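Local coordinates for erythrocyte membrane protein 1 (Plasmodium falciparum, PDB 2XU0) that probably binds host cell surface receptors as a parasite adhesin, represented here by its N-terminal segment and first Duffy-binding-like domain, at residues R94-Y98 / V163-Y167; R104-N108 / R325-K330; K387-Y392 / P457-F461. The protein carries 10 engineered substitutions. All coordinates share one frame; numbering follows the deposited sequence. Where two conformers were deposited one is given.

Contact 1: residues R94-Y98 / V163-Y167; sequences RKPCY and VTAKY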
# COMPACT_ATOMS: atom_id res chain seq x y z
N ARG A 94 16.11 5.53 -21.38
CA ARG A 94 15.91 6.42 -20.21
C ARG A 94 16.09 5.68 -18.88
O ARG A 94 16.03 4.46 -18.84
CB ARG A 94 14.49 7.05 -20.18
CG ARG A 94 14.25 8.56 -20.55
CD ARG A 94 15.37 9.51 -20.11
NE ARG A 94 15.50 9.63 -18.65
CZ ARG A 94 16.60 10.07 -18.04
NH1 ARG A 94 17.67 10.39 -18.75
NH2 ARG A 94 16.63 10.18 -16.72
N LYS A 95 16.23 6.45 -17.78
CA LYS A 95 16.34 5.99 -16.38
C LYS A 95 14.91 5.70 -15.76
O LYS A 95 13.92 6.10 -16.39
CB LYS A 95 17.03 7.10 -15.55
CG LYS A 95 18.54 7.23 -15.73
CD LYS A 95 19.36 6.13 -15.04
CE LYS A 95 20.79 6.07 -15.52
NZ LYS A 95 20.90 5.64 -16.94
N PRO A 96 14.79 5.18 -14.48
CA PRO A 96 13.46 4.88 -13.90
C PRO A 96 12.62 5.96 -13.20
O PRO A 96 11.40 5.93 -13.38
CB PRO A 96 13.77 3.74 -12.92
CG PRO A 96 15.16 3.27 -13.28
CD PRO A 96 15.82 4.57 -13.64
N CYS A 97 13.22 6.87 -12.37
CA CYS A 97 12.45 7.91 -11.63
C CYS A 97 12.21 9.25 -12.35
O CYS A 97 11.60 10.16 -11.77
CB CYS A 97 13.01 8.14 -10.23
SG CYS A 97 13.17 6.65 -9.22
N TYR A 98 12.69 9.40 -13.58
CA TYR A 98 12.53 10.64 -14.35
C TYR A 98 11.08 10.89 -14.72
O TYR A 98 10.41 10.00 -15.26
CB TYR A 98 13.41 10.63 -15.61
CG TYR A 98 13.21 11.83 -16.51
CD1 TYR A 98 13.58 13.11 -16.09
CD2 TYR A 98 12.62 11.70 -17.76
CE1 TYR A 98 13.40 14.22 -16.90
CE2 TYR A 98 12.41 12.81 -18.58
CZ TYR A 98 12.81 14.07 -18.15
OH TYR A 98 12.63 15.17 -18.95
N VAL A 163 17.10 -2.75 -12.95
CA VAL A 163 17.34 -1.29 -12.96
C VAL A 163 16.13 -0.59 -12.32
O VAL A 163 16.31 0.30 -11.49
CB VAL A 163 17.67 -0.77 -14.41
CG1 VAL A 163 17.74 0.77 -14.47
CG2 VAL A 163 18.97 -1.40 -14.94
N THR A 164 14.88 -1.03 -12.67
CA THR A 164 13.65 -0.45 -12.09
C THR A 164 13.66 -0.67 -10.56
O THR A 164 13.46 0.28 -9.79
CB THR A 164 12.41 -1.13 -12.74
OG1 THR A 164 12.39 -0.91 -14.15
CG2 THR A 164 11.10 -0.69 -12.13
N ALA A 165 13.91 -1.92 -10.14
CA ALA A 165 13.94 -2.31 -8.72
C ALA A 165 14.95 -1.51 -7.92
O ALA A 165 14.58 -0.91 -6.90
CB ALA A 165 14.20 -3.82 -8.60
N LYS A 166 16.21 -1.43 -8.40
CA LYS A 166 17.26 -0.63 -7.75
C LYS A 166 16.78 0.80 -7.47
O LYS A 166 16.78 1.26 -6.31
CB LYS A 166 18.54 -0.63 -8.61
CG LYS A 166 19.62 0.36 -8.13
CD LYS A 166 20.63 0.69 -9.23
CE LYS A 166 21.68 1.72 -8.84
NZ LYS A 166 21.12 3.10 -8.71
N TYR A 167 16.29 1.48 -8.52
CA TYR A 167 15.84 2.87 -8.38
C TYR A 167 14.63 3.06 -7.56
O TYR A 167 14.63 3.92 -6.68
CB TYR A 167 15.74 3.56 -9.75
CG TYR A 167 17.10 3.96 -10.28
CD1 TYR A 167 17.83 3.11 -11.10
CD2 TYR A 167 17.70 5.15 -9.88
CE1 TYR A 167 19.07 3.48 -11.61
CE2 TYR A 167 18.96 5.53 -10.36
CZ TYR A 167 19.63 4.69 -11.23
OH TYR A 167 20.87 5.05 -11.72

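Contact 2: residues R104-N108 / R325-K330; sequences RFDEN and RIKKIK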
# COMPACT_ATOMS: atom_id res chain seq x y z
N ARG A 104 5.83 10.89 -2.18
CA ARG A 104 4.81 9.83 -2.26
C ARG A 104 4.17 9.62 -0.90
O ARG A 104 3.01 9.23 -0.83
CB ARG A 104 5.43 8.51 -2.74
CG ARG A 104 6.06 8.60 -4.12
CD ARG A 104 6.07 7.25 -4.75
NE ARG A 104 7.27 6.99 -5.52
CZ ARG A 104 7.67 5.78 -5.87
NH1 ARG A 104 6.95 4.71 -5.54
NH2 ARG A 104 8.79 5.62 -6.56
N PHE A 105 4.92 9.89 0.18
CA PHE A 105 4.47 9.68 1.55
C PHE A 105 3.94 10.89 2.27
O PHE A 105 3.52 10.76 3.41
CB PHE A 105 5.54 8.96 2.39
CG PHE A 105 6.08 7.69 1.77
CD1 PHE A 105 5.35 6.51 1.81
CD2 PHE A 105 7.33 7.68 1.17
CE1 PHE A 105 5.84 5.35 1.21
CE2 PHE A 105 7.82 6.51 0.58
CZ PHE A 105 7.08 5.35 0.62
N ASP A 106 3.88 12.05 1.59
CA ASP A 106 3.39 13.30 2.18
C ASP A 106 1.96 13.14 2.63
O ASP A 106 1.18 12.47 1.97
CB ASP A 106 3.51 14.46 1.16
CG ASP A 106 3.08 15.80 1.71
OD1 ASP A 106 3.91 16.47 2.35
OD2 ASP A 106 1.89 16.17 1.53
N GLU A 107 1.61 13.75 3.78
CA GLU A 107 0.27 13.75 4.36
C GLU A 107 -0.85 14.16 3.38
O GLU A 107 -2.02 13.78 3.58
CB GLU A 107 0.23 14.57 5.67
CG GLU A 107 0.50 16.06 5.51
CD GLU A 107 0.05 16.91 6.70
OE1 GLU A 107 -1.17 17.16 6.83
OE2 GLU A 107 0.93 17.31 7.49
N ASN A 108 -0.50 14.92 2.33
CA ASN A 108 -1.46 15.37 1.34
C ASN A 108 -1.28 14.74 -0.05
O ASN A 108 -1.96 15.15 -0.98
CB ASN A 108 -1.53 16.90 1.29
CG ASN A 108 -2.15 17.49 2.53
OD1 ASN A 108 -1.55 18.35 3.18
ND2 ASN A 108 -3.36 17.06 2.87
N ARG A 325 -2.17 6.31 9.67
CA ARG A 325 -0.87 6.95 9.92
C ARG A 325 -1.01 8.47 9.76
O ARG A 325 -0.72 9.18 10.71
CB ARG A 325 0.22 6.39 9.02
CG ARG A 325 1.58 7.09 9.19
CD ARG A 325 2.63 6.53 8.24
NE ARG A 325 2.48 7.02 6.87
CZ ARG A 325 2.95 8.18 6.42
NH1 ARG A 325 3.58 9.01 7.23
NH2 ARG A 325 2.77 8.52 5.15
N ILE A 326 -1.52 8.93 8.59
CA ILE A 326 -1.76 10.34 8.27
C ILE A 326 -2.77 11.00 9.21
O ILE A 326 -2.57 12.16 9.57
CB ILE A 326 -2.08 10.57 6.75
CG1 ILE A 326 -0.92 10.12 5.81
CG2 ILE A 326 -2.51 11.99 6.43
CD1 ILE A 326 0.45 10.66 6.18
N LYS A 327 -3.84 10.29 9.61
CA LYS A 327 -4.85 10.80 10.54
C LYS A 327 -4.19 11.26 11.85
O LYS A 327 -4.55 12.31 12.38
CB LYS A 327 -5.96 9.77 10.81
CG LYS A 327 -7.08 10.28 11.71
CD LYS A 327 -8.15 9.21 11.97
CE LYS A 327 -9.21 9.75 12.88
NZ LYS A 327 -10.29 8.76 13.14
N LYS A 328 -3.23 10.46 12.37
CA LYS A 328 -2.51 10.82 13.60
C LYS A 328 -1.74 12.14 13.41
O LYS A 328 -1.83 13.01 14.28
CB LYS A 328 -1.57 9.69 14.06
CG LYS A 328 -2.30 8.62 14.86
CD LYS A 328 -1.38 7.46 15.18
CE LYS A 328 -2.16 6.20 15.45
NZ LYS A 328 -1.46 5.01 14.91
N ILE A 329 -1.08 12.31 12.25
CA ILE A 329 -0.37 13.55 11.94
C ILE A 329 -1.32 14.75 11.89
O ILE A 329 -1.01 15.82 12.45
CB ILE A 329 0.42 13.40 10.63
CG1 ILE A 329 1.60 12.40 10.79
CG2 ILE A 329 0.89 14.79 10.10
CD1 ILE A 329 2.20 11.92 9.46
N LYS A 330 -2.49 14.57 11.24
CA LYS A 330 -3.47 15.64 11.09
C LYS A 330 -4.15 16.00 12.39
O LYS A 330 -4.34 17.19 12.62
CB LYS A 330 -4.48 15.32 9.98
CG LYS A 330 -3.81 15.13 8.66
CD LYS A 330 -4.75 15.28 7.50
CE LYS A 330 -3.96 15.22 6.22
NZ LYS A 330 -3.69 16.57 5.65
O HOH W 1 4.29 11.78 6.35

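Contact 3: residues K387-Y392 / P457-F461; sequences KLEEFY and PIKTF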
# COMPACT_ATOMS: atom_id res chain seq x y z
N LYS A 387 -11.60 10.97 2.52
CA LYS A 387 -11.14 9.62 2.92
C LYS A 387 -12.35 8.71 3.11
O LYS A 387 -12.34 7.58 2.63
CB LYS A 387 -10.27 9.71 4.18
CG LYS A 387 -8.88 10.29 3.91
CD LYS A 387 -8.02 9.27 3.19
CE LYS A 387 -6.97 9.87 2.32
NZ LYS A 387 -6.32 8.81 1.50
N LEU A 388 -13.43 9.26 3.67
CA LEU A 388 -14.67 8.51 3.83
C LEU A 388 -15.16 8.04 2.46
O LEU A 388 -15.61 6.90 2.37
CB LEU A 388 -15.77 9.35 4.53
CG LEU A 388 -17.17 8.68 4.71
CD1 LEU A 388 -17.09 7.35 5.50
CD2 LEU A 388 -18.18 9.62 5.36
N GLU A 389 -15.13 8.91 1.43
CA GLU A 389 -15.61 8.55 0.10
C GLU A 389 -14.75 7.43 -0.50
O GLU A 389 -15.29 6.44 -0.97
CB GLU A 389 -15.74 9.76 -0.84
CG GLU A 389 -16.10 9.39 -2.26
CD GLU A 389 -16.47 10.61 -3.10
OE1 GLU A 389 -15.67 10.99 -3.98
OE2 GLU A 389 -17.54 11.21 -2.83
N GLU A 390 -13.42 7.59 -0.43
CA GLU A 390 -12.45 6.59 -0.86
C GLU A 390 -12.73 5.26 -0.19
O GLU A 390 -12.60 4.22 -0.83
CB GLU A 390 -11.04 7.07 -0.51
CG GLU A 390 -10.56 8.22 -1.40
CD GLU A 390 -9.18 8.75 -1.07
OE1 GLU A 390 -8.54 8.21 -0.15
OE2 GLU A 390 -8.80 9.79 -1.65
N PHE A 391 -13.06 5.30 1.11
CA PHE A 391 -13.40 4.14 1.93
C PHE A 391 -14.64 3.41 1.39
O PHE A 391 -14.58 2.20 1.16
CB PHE A 391 -13.61 4.56 3.41
CG PHE A 391 -14.17 3.40 4.20
CD1 PHE A 391 -13.35 2.32 4.57
CD2 PHE A 391 -15.52 3.32 4.47
CE1 PHE A 391 -13.89 1.20 5.21
CE2 PHE A 391 -16.06 2.20 5.12
CZ PHE A 391 -15.23 1.15 5.47
N TYR A 392 -15.76 4.15 1.16
CA TYR A 392 -16.99 3.51 0.65
C TYR A 392 -16.77 2.91 -0.73
O TYR A 392 -17.29 1.82 -1.01
CB TYR A 392 -18.17 4.50 0.58
CG TYR A 392 -18.77 4.92 1.91
CD1 TYR A 392 -19.07 3.97 2.89
CD2 TYR A 392 -19.21 6.23 2.12
CE1 TYR A 392 -19.74 4.33 4.06
CE2 TYR A 392 -19.83 6.60 3.31
CZ TYR A 392 -20.09 5.65 4.28
OH TYR A 392 -20.66 6.04 5.46
N PRO A 457 -18.24 3.58 10.39
CA PRO A 457 -17.68 4.74 9.67
C PRO A 457 -17.94 6.09 10.34
O PRO A 457 -17.05 6.94 10.35
CB PRO A 457 -18.30 4.63 8.27
CG PRO A 457 -18.62 3.19 8.12
CD PRO A 457 -19.09 2.77 9.50
N ILE A 458 -19.11 6.26 10.93
CA ILE A 458 -19.44 7.51 11.63
C ILE A 458 -18.41 7.87 12.71
O ILE A 458 -17.99 9.02 12.75
CB ILE A 458 -20.94 7.52 12.06
CG1 ILE A 458 -21.87 7.72 10.82
CG2 ILE A 458 -21.27 8.54 13.16
CD1 ILE A 458 -21.32 8.61 9.64
N LYS A 459 -17.92 6.88 13.48
CA LYS A 459 -16.91 7.09 14.53
C LYS A 459 -15.50 7.26 13.94
O LYS A 459 -14.74 8.11 14.40
CB LYS A 459 -16.92 5.93 15.55
CG LYS A 459 -18.32 5.48 16.00
CD LYS A 459 -18.77 6.14 17.31
CE LYS A 459 -20.00 5.48 17.90
NZ LYS A 459 -19.70 4.11 18.42
N THR A 460 -15.16 6.47 12.91
CA THR A 460 -13.83 6.54 12.31
C THR A 460 -13.61 7.77 11.46
O THR A 460 -12.48 8.24 11.36
CB THR A 460 -13.53 5.25 11.57
OG1 THR A 460 -13.84 4.18 12.47
CG2 THR A 460 -12.07 5.15 11.10
N PHE A 461 -14.65 8.25 10.78
CA PHE A 461 -14.51 9.39 9.91
C PHE A 461 -15.32 10.57 10.46
O PHE A 461 -16.06 11.21 9.74
CB PHE A 461 -14.86 9.03 8.44
CG PHE A 461 -14.10 7.86 7.87
CD1 PHE A 461 -12.91 8.06 7.18
CD2 PHE A 461 -14.57 6.56 8.02
CE1 PHE A 461 -12.23 6.99 6.60
CE2 PHE A 461 -13.89 5.48 7.43
CZ PHE A 461 -12.72 5.70 6.74

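Contact 1: residues R94-Y98 / V163-Y167
Val-163 starts the contact by reaching Pro-96 with a single methyl: CG1 stands anti to the backbone N (chi1 172°) and meets Pro-96 CG at 3.8 Å. Its carbonyl oxygen is taken up within the helix by Tyr-167 N, so the proline, which has no N-H to offer, can rest on this turn without costing a bond. One residue on, Thr-164 brings its CA to 4.2 Å from Pro-96 CG, while its OG1 turns to Asn-142 and the carbonyl of Asn-160. Here a disulfide-braced loop of the Duffy-binding-like domain lies against helix 154-175: Cys-97 is joined to Cys-139, and Pro-96 shares a backbone hydrogen bond with Gln-141. Tyr-167 gives the loop its broadest platform. Pro-96 CD sits over one face of the ring, 3.9 Å from the centroid and 26° off the normal, in a CH-pi contact, and Pro-96 CG packs 3.5 Å from Tyr-167 CD1. The opposite face has Lys-166 NZ above it, toward the rim. At the far end of the phenol, Lys-95 CD approaches OH of Tyr-167 obliquely at 3.8 Å, and at the near end the polarisable Cys-97 SG lies 4.1 Å from Tyr-167 CB.

Contact 2: residues R104-N108 / R325-K330
Hydrogen bonding from Arg-325 to the carbonyl of Phe-105 secures the first half of this contact. NH2 of Arg-325 donates to Phe-105 O at 2.9 Å with an N-H...O angle of 154°; the oxygen lies practically in the guanidinium plane, and the donor comes in the carbonyl plane on a lone pair. A water spans the same two groups, accepting from Arg-325 NH1 and donating to Phe-105 O, so the carbonyl receives two hydrogen bonds. Arginine suits the place because its planar head can serve several partners at once: NE is left for Glu-322, and a bend at chi3 (77°) swings the head toward the loop. In the Duffy-binding-like fold this joins an irregular loop, 104-108, to the long helix 311-338, whose 325-330 stretch belongs to the C-terminal subdomain. The loop itself is shaped by an Asx turn, in which Asp-106 OD2 accepts from Asn-108 N.

The ionic part is a salt bridge between Glu-107 OE1 and Lys-330 NZ at 2.8 Å, made on the anti lone pair of the carboxylate; the lysine's long chain lets NZ reach it. The ammonium also has a cation-pi partner in Trp-383, which probably favours its charged form.

Van der Waals packing lies between the two polar grips. Branched Ile-326 spreads its methyls: CG2 touches Glu-107 CB at 3.8 Å, and CD1 sits 3.6 Å from Glu-107 CA while also lying over one face of the Arg-325 guanidinium. Further along, the Ile-329 CG2 methyl rests against the other carboxylate oxygen, Glu-107 OE2, at 3.6 Å.

Contact 3: residues K387-Y392 / P457-F461
Phe-391 and Phe-461 are brought together by contrasting first torsions. In Phe-391 the ring carbon CG is opposite the backbone N (chi1 171°), whereas in Phe-461 it lies opposite the carbonyl carbon (chi1 -55°), which sends the ring across to helix 371-407. The CZ end of the Phe-461 ring comes to the CB-CG root of the Phe-391 side chain: Phe-461 CZ is 3.6 Å from Phe-391 CB, and Phe-461 CE2 lies over one face of Phe-391. The two planes are inclined at 38°, with centroids 5.3 Å apart.

Leu-388 supports Phe-461 from the helix side. Its CA lies over one face of the Phe-461 ring in a CH-pi contact, 4.1 Å from the centroid, and its branch CD1 reaches Phe-461 CD2 at 3.7 Å. Thr-460 CG2 takes the opposite face, and Phe-323 and Trp-319 of helix 311-338 also meet this ring, so a large flat residue fits well where the short helix 457-460 ends.

At the start of that short helix, Pro-457 offers a compact, rigid ring. Its CG lies 4.1 Å from Phe-391 CE2, and its CB packs near Leu-388 CD1 and 3.9 Å from Tyr-392 OH. Lys-387 CB comes obliquely to Phe-461 CE1, while its NZ turns off to a salt bridge with Glu-390.

No hydrogen bond joins the two segments; shape and the burial of carbon surface hold helix 457-460 against helix 371-407 within the C-terminal subdomain of the Duffy-binding-like domain.

All three contacts are partly buried; the centre of contact 2 lies nearest that of the chain, at about 14 Å, and that of contact 1 farthest, at about 20 Å, with contacts 1 and 3 on opposite sides. Contacts 1 and 2 use the same long loop between helices 78-81 and 133-136, set first on helix 154-175 and then on helix 311-338. Contact 3 stays within the C-terminal subdomain. It touches contact 2 through a probable hydrogen bond from Lys-327 NZ to Thr-460 O, and helix 371-407 borders both. Contacts 1 and 3 rely on proline and aromatic packing without a hydrogen bond between their segments; contact 2 adds a salt bridge, hydrogen bond and water to its isoleucine packing.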